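Local structure of diol-dehydratase (Roseburia inulinivorans, 5I2A) at residues C205-E208 / S209-I212; W270-Q273 / Q274-I278; K252-E256 / F257-S261. The protein probably acts as a B12-independent glycyl radical lyase that dehydrates diols such as 1,2-propanediol. All coordinates share one frame; numbering follows the deposited sequence.

Contact 1 of 3, residues C205-E208 / S209-I212; sequences CFLE and SILI
The carbonyl oxygen of C205 is gripped twice by S209, once through the backbone and once through the side chain. The amide S209 N donates to C205 O at 2.9 Å in the ordinary helical manner, and the hydroxyl S209 OG donates to the same C205 O at 2.8 Å. The two donors reach the oxygen from opposite faces of the carbonyl plane, the hydroxyl lying 35° above it and so away from either lone pair. OG can do this because it stands anti to its own carbonyl carbon (chi1 -66°), which folds it back over the preceding turn; the buried S209 hydroxyl is thus satisfied by its own helix. V50 O is a second, weaker polar neighbour of S209 OG, at most an alternative acceptor. On another side of the helix I210 runs its CG1 branch back along the turn, so that I210 CD1 rests 3.6 Å from F206 CE2 and nearly as close to CZ. CG1 itself stands over one face of the ring, offset toward the rim. L207 joins more loosely, its CD2 4.4 Å from I210 CD1. At the partly exposed margin the bent chain of E208 puts OE1 3.9 Å from L211 CD1. Helix 49-63 packs on S209 and I212, helix 171-190 on I210 and L211, and C205 meets Y140 of the second subunit. A hydroxyl returned to the carbonyl four residues earlier, beside the i to i+4 backbone bonds, is typical of a serine within an alpha-helix, here on a buried side of helix 200-233.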
ATOM      1  N   CYS A 205     -11.602  -2.493  -7.471  1.00 15.67           N
ATOM      2  CA  CYS A 205     -11.982  -1.785  -6.252  1.00 14.92           C
ATOM      3  C   CYS A 205     -12.006  -0.257  -6.489  1.00 16.51           C
ATOM      4  O   CYS A 205     -12.925   0.426  -6.058  1.00 16.40           O
ATOM      5  CB  CYS A 205     -11.039  -2.121  -5.097  1.00 14.73           C
ATOM      6  SG  CYS A 205     -11.584  -1.487  -3.482  1.00 21.82           S
ATOM      7  N   PHE A 206     -10.986   0.265  -7.159  1.00 14.35           N
ATOM      8  CA  PHE A 206     -10.904   1.699  -7.451  1.00 14.83           C
ATOM      9  C   PHE A 206     -12.063   2.138  -8.347  1.00 12.74           C
ATOM     10  O   PHE A 206     -12.716   3.139  -8.072  1.00 13.31           O
ATOM     11  CB  PHE A 206      -9.564   2.039  -8.107  1.00 13.98           C
ATOM     12  CG  PHE A 206      -9.460   3.457  -8.574  1.00 14.76           C
ATOM     13  CD1 PHE A 206      -9.377   4.501  -7.667  1.00 14.84           C
ATOM     14  CD2 PHE A 206      -9.452   3.752  -9.929  1.00 15.14           C
ATOM     15  CE1 PHE A 206      -9.290   5.817  -8.106  1.00 13.74           C
ATOM     16  CE2 PHE A 206      -9.356   5.061 -10.371  1.00 13.38           C
ATOM     17  CZ  PHE A 206      -9.281   6.095  -9.458  1.00 13.22           C
ATOM     18  N   LEU A 207     -12.326   1.373  -9.403  1.00 13.19           N
ATOM     19  CA  LEU A 207     -13.435   1.681 -10.306  1.00 14.30           C
ATOM     20  C   LEU A 207     -14.788   1.628  -9.570  1.00 17.35           C
ATOM     21  O   LEU A 207     -15.620   2.498  -9.774  1.00 16.54           O
ATOM     22  CB  LEU A 207     -13.430   0.740 -11.521  1.00 14.63           C
ATOM     23  CG  LEU A 207     -12.206   0.866 -12.451  1.00 16.13           C
ATOM     24  CD1 LEU A 207     -12.260  -0.093 -13.632  1.00 14.68           C
ATOM     25  CD2 LEU A 207     -12.043   2.300 -12.957  1.00 14.68           C
ATOM     26  N   GLU A 208     -15.003   0.636  -8.704  1.00 16.86           N
ATOM     27  CA  GLU A 208     -16.254   0.580  -7.941  1.00 14.81           C
ATOM     28  C   GLU A 208     -16.370   1.778  -7.017  1.00 15.92           C
ATOM     29  O   GLU A 208     -17.457   2.306  -6.815  1.00 15.66           O
ATOM     30  CB  GLU A 208     -16.364  -0.696  -7.102  1.00 13.32           C
ATOM     31  CG  GLU A 208     -16.295  -1.992  -7.881  1.00 21.75           C
ATOM     32  CD  GLU A 208     -17.624  -2.418  -8.464  1.00 35.75           C
ATOM     33  OE1 GLU A 208     -18.581  -1.607  -8.463  1.00 30.53           O
ATOM     34  OE2 GLU A 208     -17.709  -3.584  -8.917  1.00 38.51           O
ATOM     35  N   SER A 209     -15.240   2.183  -6.442  1.00 13.75           N
ATOM     36  CA  SER A 209     -15.182   3.354  -5.573  1.00 15.53           C
ATOM     37  C   SER A 209     -15.605   4.631  -6.298  1.00 11.99           C
ATOM     38  O   SER A 209     -16.248   5.496  -5.714  1.00 16.58           O
ATOM     39  CB  SER A 209     -13.772   3.538  -5.014  1.00 15.59           C
ATOM     40  OG  SER A 209     -13.448   2.466  -4.154  1.00 19.32           O
ATOM     41  N   ILE A 210     -15.232   4.749  -7.564  1.00 12.90           N
ATOM     42  CA  ILE A 210     -15.669   5.895  -8.348  1.00 14.05           C
ATOM     43  C   ILE A 210     -17.194   5.901  -8.501  1.00 15.78           C
ATOM     44  O   ILE A 210     -17.832   6.937  -8.324  1.00 14.75           O
ATOM     45  CB  ILE A 210     -15.013   5.923  -9.729  1.00 13.86           C
ATOM     46  CG1 ILE A 210     -13.504   6.164  -9.594  1.00 14.05           C
ATOM     47  CG2 ILE A 210     -15.670   6.999 -10.610  1.00 12.86           C
ATOM     48  CD1 ILE A 210     -12.721   6.116 -10.945  1.00 10.78           C
ATOM     49  N   LEU A 211     -17.775   4.742  -8.815  1.00 18.90           N
ATOM     50  CA  LEU A 211     -19.225   4.647  -8.991  1.00 15.71           C
ATOM     51  C   LEU A 211     -19.949   5.132  -7.732  1.00 15.62           C
ATOM     52  O   LEU A 211     -20.861   5.953  -7.791  1.00 17.52           O
ATOM     53  CB  LEU A 211     -19.642   3.204  -9.329  1.00 14.56           C
ATOM     54  CG  LEU A 211     -19.184   2.659 -10.686  1.00 16.31           C
ATOM     55  CD1 LEU A 211     -19.729   1.254 -10.922  1.00 15.56           C
ATOM     56  CD2 LEU A 211     -19.586   3.599 -11.818  1.00 14.00           C
ATOM     57  N   ILE A 212     -19.506   4.635  -6.590  1.00 14.36           N
ATOM     58  CA  ILE A 212     -20.071   5.025  -5.317  1.00 14.82           C
ATOM     59  C   ILE A 212     -19.929   6.539  -5.092  1.00 19.46           C
ATOM     60  O   ILE A 212     -20.881   7.199  -4.672  1.00 16.13           O
ATOM     61  CB  ILE A 212     -19.419   4.234  -4.175  1.00 15.31           C
ATOM     62  CG1 ILE A 212     -19.830   2.761  -4.290  1.00 17.29           C
ATOM     63  CG2 ILE A 212     -19.833   4.799  -2.816  1.00 16.71           C
ATOM     64  CD1 ILE A 212     -19.004   1.809  -3.462  1.00 15.34           C
TER

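Contact 2 of 3, residues W270-Q273 / Q274-I278; sequences WFIQ and QVLQI
Q274 and Q273 bury the most surface here, and they leave the helix in different directions. Q274 carries its CB over one face of the W270 indole, 3.9 Å above the plane and toward the rim, while Q274 N of the backbone donates to W270 O at 2.8 Å. With CG anti to the backbone N (chi1 -175°) and the chain extended, the side-chain amide runs alongside the F271 ring, the two planes 17° apart. Q274 OE1 lies near that ring's plane at its edge, 3.9 Å from F271 CD1, and is buried without a polar partner, whereas Q274 NE2 bonds T78 OG1. Q273 offers its carbonyl to a side chain: Q277 NE2 donates to Q273 O at 3.0 Å, almost straight at 174°, from above the carbonyl plane. The two glutamine side-chain amides stand nearly perpendicular, and Q345 OE1 accepts from both NE2 atoms; Q273 OE1 bonds Y171 OH. I272 CG2 and L276 CD1 meet at 3.9 Å on the apolar flank. This part of helix 262-279 lies among several helices: F526 of helix 525-529 packs on I272, V275 and L276, helix 200-233 lies against F271 and V275, and helix 309-323 meets W270 and Q273.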
ATOM      1  N   TRP A 270     -20.813  24.401  -9.803  1.00 13.23           N
ATOM      2  CA  TRP A 270     -20.650  24.722  -8.391  1.00 16.35           C
ATOM      3  C   TRP A 270     -20.642  23.456  -7.523  1.00 16.48           C
ATOM      4  O   TRP A 270     -19.849  23.354  -6.612  1.00 15.20           O
ATOM      5  CB  TRP A 270     -21.723  25.685  -7.859  1.00 13.34           C
ATOM      6  CG  TRP A 270     -21.533  25.883  -6.378  1.00 14.32           C
ATOM      7  CD1 TRP A 270     -22.344  25.451  -5.378  1.00 14.11           C
ATOM      8  CD2 TRP A 270     -20.394  26.485  -5.739  1.00 14.44           C
ATOM      9  NE1 TRP A 270     -21.803  25.781  -4.153  1.00 15.17           N
ATOM     10  CE2 TRP A 270     -20.602  26.408  -4.353  1.00 14.54           C
ATOM     11  CE3 TRP A 270     -19.222  27.093  -6.215  1.00 16.07           C
ATOM     12  CZ2 TRP A 270     -19.681  26.904  -3.431  1.00 10.34           C
ATOM     13  CZ3 TRP A 270     -18.314  27.597  -5.303  1.00 12.79           C
ATOM     14  CH2 TRP A 270     -18.549  27.503  -3.926  1.00 14.15           C
ATOM     15  N   PHE A 271     -21.526  22.506  -7.799  1.00 16.81           N
ATOM     16  CA  PHE A 271     -21.538  21.255  -7.032  1.00 15.52           C
ATOM     17  C   PHE A 271     -20.174  20.546  -7.109  1.00 11.77           C
ATOM     18  O   PHE A 271     -19.682  20.041  -6.113  1.00 13.45           O
ATOM     19  CB  PHE A 271     -22.663  20.331  -7.522  1.00 13.25           C
ATOM     20  CG  PHE A 271     -24.008  20.600  -6.867  1.00 17.73           C
ATOM     21  CD1 PHE A 271     -24.094  20.907  -5.517  1.00 15.17           C
ATOM     22  CD2 PHE A 271     -25.179  20.553  -7.609  1.00 14.99           C
ATOM     23  CE1 PHE A 271     -25.326  21.149  -4.914  1.00 17.79           C
ATOM     24  CE2 PHE A 271     -26.417  20.794  -7.014  1.00 16.38           C
ATOM     25  CZ  PHE A 271     -26.496  21.092  -5.675  1.00 17.52           C
ATOM     26  N   ILE A 272     -19.556  20.541  -8.282  1.00 13.14           N
ATOM     27  CA  ILE A 272     -18.251  19.911  -8.419  1.00 15.36           C
ATOM     28  C   ILE A 272     -17.210  20.692  -7.608  1.00 16.00           C
ATOM     29  O   ILE A 272     -16.461  20.098  -6.834  1.00 14.13           O
ATOM     30  CB  ILE A 272     -17.809  19.801  -9.889  1.00 13.32           C
ATOM     31  CG1 ILE A 272     -18.789  18.924 -10.673  1.00 13.92           C
ATOM     32  CG2 ILE A 272     -16.414  19.224  -9.967  1.00 13.67           C
ATOM     33  CD1 ILE A 272     -19.011  17.518 -10.052  1.00 13.79           C
ATOM     34  N   GLN A 273     -17.199  22.016  -7.763  1.00 16.39           N
ATOM     35  CA  GLN A 273     -16.295  22.888  -7.006  1.00 16.15           C
ATOM     36  C   GLN A 273     -16.424  22.659  -5.505  1.00 14.84           C
ATOM     37  O   GLN A 273     -15.430  22.633  -4.783  1.00 14.00           O
ATOM     38  CB  GLN A 273     -16.568  24.364  -7.310  1.00 14.61           C
ATOM     39  CG  GLN A 273     -15.577  25.336  -6.667  1.00 15.21           C
ATOM     40  CD  GLN A 273     -14.186  25.282  -7.307  1.00 15.86           C
ATOM     41  OE1 GLN A 273     -14.003  24.706  -8.383  1.00 13.77           O
ATOM     42  NE2 GLN A 273     -13.203  25.891  -6.643  1.00 11.10           N
ATOM     43  N   GLN A 274     -17.659  22.511  -5.046  1.00 13.40           N
ATOM     44  CA  GLN A 274     -17.927  22.344  -3.633  1.00 14.95           C
ATOM     45  C   GLN A 274     -17.536  20.956  -3.108  1.00 17.03           C
ATOM     46  O   GLN A 274     -16.803  20.855  -2.125  1.00 14.22           O
ATOM     47  CB  GLN A 274     -19.408  22.602  -3.331  1.00 13.22           C
ATOM     48  CG  GLN A 274     -19.721  22.554  -1.837  1.00 14.92           C
ATOM     49  CD  GLN A 274     -21.206  22.343  -1.543  1.00 15.42           C
ATOM     50  OE1 GLN A 274     -22.016  22.196  -2.457  1.00 15.37           O
ATOM     51  NE2 GLN A 274     -21.559  22.330  -0.268  1.00 12.07           N
ATOM     52  N   VAL A 275     -18.012  19.892  -3.754  1.00 13.44           N
ATOM     53  CA  VAL A 275     -17.841  18.570  -3.150  1.00 15.29           C
ATOM     54  C   VAL A 275     -16.383  18.102  -3.190  1.00 15.34           C
ATOM     55  O   VAL A 275     -15.973  17.332  -2.334  1.00 14.87           O
ATOM     56  CB  VAL A 275     -18.734  17.486  -3.805  1.00 15.67           C
ATOM     57  CG1 VAL A 275     -20.210  17.832  -3.624  1.00 15.38           C
ATOM     58  CG2 VAL A 275     -18.359  17.261  -5.280  1.00 14.08           C
ATOM     59  N   LEU A 276     -15.606  18.579  -4.163  1.00 13.87           N
ATOM     60  CA  LEU A 276     -14.175  18.298  -4.194  1.00 15.01           C
ATOM     61  C   LEU A 276     -13.543  18.716  -2.871  1.00 12.65           C
ATOM     62  O   LEU A 276     -12.629  18.062  -2.389  1.00 11.20           O
ATOM     63  CB  LEU A 276     -13.488  19.011  -5.363  1.00 10.44           C
ATOM     64  CG  LEU A 276     -13.710  18.393  -6.750  1.00 13.10           C
ATOM     65  CD1 LEU A 276     -13.182  19.323  -7.818  1.00 12.69           C
ATOM     66  CD2 LEU A 276     -13.049  17.009  -6.863  1.00 12.73           C
ATOM     67  N   GLN A 277     -14.062  19.791  -2.281  1.00 13.34           N
ATOM     68  CA  GLN A 277     -13.487  20.353  -1.059  1.00 13.17           C
ATOM     69  C   GLN A 277     -14.167  19.827   0.209  1.00 14.98           C
ATOM     70  O   GLN A 277     -13.776  20.160   1.328  1.00 14.20           O
ATOM     71  CB  GLN A 277     -13.527  21.885  -1.135  1.00 11.33           C
ATOM     72  CG  GLN A 277     -12.647  22.360  -2.310  1.00 10.25           C
ATOM     73  CD  GLN A 277     -12.603  23.843  -2.486  1.00 13.68           C
ATOM     74  OE1 GLN A 277     -11.825  24.527  -1.833  1.00 15.26           O
ATOM     75  NE2 GLN A 277     -13.422  24.355  -3.400  1.00 13.87           N
ATOM     76  N   ILE A 278     -15.169  18.984   0.011  1.00 14.45           N
ATOM     77  CA  ILE A 278     -15.688  18.131   1.066  1.00 13.29           C
ATOM     78  C   ILE A 278     -14.893  16.812   1.078  1.00 11.47           C
ATOM     79  O   ILE A 278     -14.516  16.326   2.132  1.00 13.22           O
ATOM     80  CB  ILE A 278     -17.197  17.855   0.868  1.00 13.19           C
ATOM     81  CG1 ILE A 278     -18.010  19.136   1.093  1.00 15.59           C
ATOM     82  CG2 ILE A 278     -17.688  16.743   1.793  1.00 13.29           C
ATOM     83  CD1 ILE A 278     -19.503  18.953   0.806  1.00 16.66           C
TER

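Contact 3 of 3, residues K252-E256 / F257-S261; sequences KNVPE and FPAES
The F257 ring carries the E256 side chain on one face and backbone oxygens of N253 and K252 at its edge, near the ring plane. E256 CG sits 3.6 Å from the ring centroid and 13° off the normal, a CH-pi contact. Beyond it the carboxylate continues over the same face, stacked at 12° to the ring, with E256 CD 3.4 Å from F257 CE2. Having CG anti to the backbone N (chi1 173°) and an extended chain lets E256 run alongside its neighbour in the same direction. In one of its two modelled conformations the N253 side chain comes across at about a right angle, OD1 lying 3.6 Å from F257 CD2 and ND2 bonding E264 OE1. F257 N donates to N253 O at 2.8 Å, nearly along the C=O axis, and so fixes the backbone from which the ring projects. A serine in place of F257 would probably leave the E256 side chain without the flat surface it lies on, free to turn. V254 CG1 packs 4.0 Å from A259 CA, and the P255 ring, behind a cis peptide bond, packs on A221 and V174. E264 OE1 also accepts from E260 N. The segment connects helix 238-253 to helix 262-279, and S261, whose OG accepts from E264 N, starts the second helix with a classic serine N-cap.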
ATOM      1  N   LYS A 252     -32.268  18.379  -9.787  1.00 19.79           N
ATOM      2  CA  LYS A 252     -32.664  17.033 -10.190  1.00 18.76           C
ATOM      3  C   LYS A 252     -31.976  16.598 -11.475  1.00 18.45           C
ATOM      4  O   LYS A 252     -31.931  15.415 -11.770  1.00 21.41           O
ATOM      5  CB  LYS A 252     -34.177  16.928 -10.392  1.00 25.82           C
ATOM      6  CG  LYS A 252     -35.010  16.877  -9.133  1.00 25.88           C
ATOM      7  CD  LYS A 252     -36.486  16.771  -9.527  1.00 32.07           C
ATOM      8  CE  LYS A 252     -37.409  17.178  -8.400  1.00 34.29           C
ATOM      9  NZ  LYS A 252     -37.489  16.147  -7.329  1.00 48.48           N
ATOM     10  N   ASN A 253     -31.462  17.552 -12.249  0.58 17.32           N
ATOM     11  CA  ASN A 253     -30.806  17.213 -13.510  0.58 18.99           C
ATOM     12  C   ASN A 253     -29.282  17.202 -13.419  0.58 18.96           C
ATOM     13  O   ASN A 253     -28.637  16.353 -14.029  0.58 20.68           O
ATOM     14  CB  ASN A 253     -31.233  18.172 -14.628  0.58 19.59           C
ATOM     15  CG  ASN A 253     -31.065  17.562 -16.018  0.58 19.94           C
ATOM     16  OD1 ASN A 253     -31.664  16.528 -16.319  0.58 23.67           O
ATOM     17  ND2 ASN A 253     -30.271  18.210 -16.877  0.58 19.07           N
ATOM     18  N   VAL A 254     -28.703  18.143 -12.678  1.00 17.05           N
ATOM     19  CA  VAL A 254     -27.243  18.244 -12.633  1.00 18.39           C
ATOM     20  C   VAL A 254     -26.713  18.055 -11.205  1.00 18.67           C
ATOM     21  O   VAL A 254     -27.359  18.425 -10.238  1.00 17.19           O
ATOM     22  CB  VAL A 254     -26.729  19.591 -13.235  1.00 17.46           C
ATOM     23  CG1 VAL A 254     -27.049  19.676 -14.727  1.00 17.97           C
ATOM     24  CG2 VAL A 254     -27.281  20.786 -12.487  1.00 18.19           C
ATOM     25  N   PRO A 255     -25.519  17.468 -11.073  1.00 15.52           N
ATOM     26  CA  PRO A 255     -24.613  17.111 -12.159  1.00 18.18           C
ATOM     27  C   PRO A 255     -24.774  15.677 -12.682  1.00 17.08           C
ATOM     28  O   PRO A 255     -23.888  15.220 -13.395  1.00 16.73           O
ATOM     29  CB  PRO A 255     -23.243  17.300 -11.510  1.00 16.67           C
ATOM     30  CG  PRO A 255     -23.469  16.882 -10.123  1.00 17.68           C
ATOM     31  CD  PRO A 255     -24.886  17.253  -9.761  1.00 14.62           C
ATOM     32  N   GLU A 256     -25.874  15.000 -12.370  1.00 18.05           N
ATOM     33  CA  GLU A 256     -26.084  13.651 -12.894  1.00 18.92           C
ATOM     34  C   GLU A 256     -26.057  13.629 -14.422  1.00 22.00           C
ATOM     35  O   GLU A 256     -25.387  12.790 -15.032  1.00 18.96           O
ATOM     36  CB  GLU A 256     -27.403  13.043 -12.392  1.00 18.25           C
ATOM     37  CG  GLU A 256     -27.712  11.686 -13.071  1.00 18.49           C
ATOM     38  CD  GLU A 256     -28.806  10.893 -12.387  1.00 24.61           C
ATOM     39  OE1 GLU A 256     -29.629  11.485 -11.652  1.00 21.46           O
ATOM     40  OE2 GLU A 256     -28.833   9.664 -12.575  1.00 24.37           O
ATOM     41  N   PHE A 257     -26.752  14.582 -15.034  1.00 24.72           N
ATOM     42  CA  PHE A 257     -26.925  14.601 -16.481  1.00 19.94           C
ATOM     43  C   PHE A 257     -26.226  15.790 -17.126  1.00 17.57           C
ATOM     44  O   PHE A 257     -25.856  16.734 -16.433  1.00 17.65           O
ATOM     45  CB  PHE A 257     -28.425  14.606 -16.815  1.00 19.38           C
ATOM     46  CG  PHE A 257     -29.145  13.372 -16.344  1.00 22.45           C
ATOM     47  CD1 PHE A 257     -28.924  12.150 -16.961  1.00 21.72           C
ATOM     48  CD2 PHE A 257     -30.035  13.430 -15.284  1.00 22.37           C
ATOM     49  CE1 PHE A 257     -29.582  11.004 -16.530  1.00 22.63           C
ATOM     50  CE2 PHE A 257     -30.695  12.292 -14.848  1.00 24.36           C
ATOM     51  CZ  PHE A 257     -30.464  11.077 -15.471  1.00 23.25           C
ATOM     52  N   PRO A 258     -26.017  15.733 -18.453  1.00 16.67           N
ATOM     53  CA  PRO A 258     -25.461  16.887 -19.166  1.00 17.09           C
ATOM     54  C   PRO A 258     -26.276  18.156 -18.917  1.00 21.11           C
ATOM     55  O   PRO A 258     -27.501  18.093 -18.825  1.00 22.77           O
ATOM     56  CB  PRO A 258     -25.537  16.460 -20.637  1.00 19.51           C
ATOM     57  CG  PRO A 258     -25.453  14.956 -20.588  1.00 17.17           C
ATOM     58  CD  PRO A 258     -26.203  14.571 -19.346  1.00 15.19           C
ATOM     59  N   ALA A 259     -25.592  19.286 -18.782  1.00 21.38           N
ATOM     60  CA  ALA A 259     -26.262  20.554 -18.510  1.00 21.57           C
ATOM     61  C   ALA A 259     -27.090  21.010 -19.712  1.00 22.54           C
ATOM     62  O   ALA A 259     -26.566  21.110 -20.811  1.00 19.21           O
ATOM     63  CB  ALA A 259     -25.238  21.624 -18.141  1.00 18.30           C
ATOM     64  N   GLU A 260     -28.367  21.308 -19.480  1.00 21.45           N
ATOM     65  CA  GLU A 260     -29.292  21.734 -20.539  1.00 30.01           C
ATOM     66  C   GLU A 260     -29.532  23.243 -20.606  1.00 27.29           C
ATOM     67  O   GLU A 260     -30.248  23.721 -21.475  1.00 26.67           O
ATOM     68  CB  GLU A 260     -30.647  21.052 -20.355  1.00 26.14           C
ATOM     69  CG  GLU A 260     -30.562  19.587 -20.024  1.00 34.85           C
ATOM     70  CD  GLU A 260     -30.875  18.709 -21.207  1.00 46.01           C
ATOM     71  OE1 GLU A 260     -30.300  18.944 -22.297  1.00 48.50           O
ATOM     72  OE2 GLU A 260     -31.704  17.789 -21.041  1.00 49.02           O
ATOM     73  N   SER A 261     -28.957  23.984 -19.670  1.00 25.20           N
ATOM     74  CA  SER A 261     -29.134  25.429 -19.626  1.00 24.04           C
ATOM     75  C   SER A 261     -27.924  26.085 -18.984  1.00 27.13           C
ATOM     76  O   SER A 261     -27.082  25.396 -18.401  1.00 25.26           O
ATOM     77  CB  SER A 261     -30.396  25.798 -18.846  1.00 22.23           C
ATOM     78  OG  SER A 261     -30.221  25.550 -17.467  1.00 24.33           O
TER

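Along the chain contact 1 comes first, on helix 200-233, then contact 3, at the end of helix 238-253 and in the loop after it, and last contact 2, on helix 262-279 to which that loop leads. All three belong to the pyruvate formate lyase-like part of the chain, on the same side of its centre. Contacts 2 and 3 have centres about 15 Å apart and touch, F271 CD2 meeting P255 CD at 4.0 Å. Contact 1 touches neither; its centre is about 18 Å from that of contact 2 and about 22 Å from that of contact 3. Residues further along helix 200-233 nevertheless lie against both, and helix 525-529 touches contacts 1 and 2, so the three belong to neighbouring helices packed together.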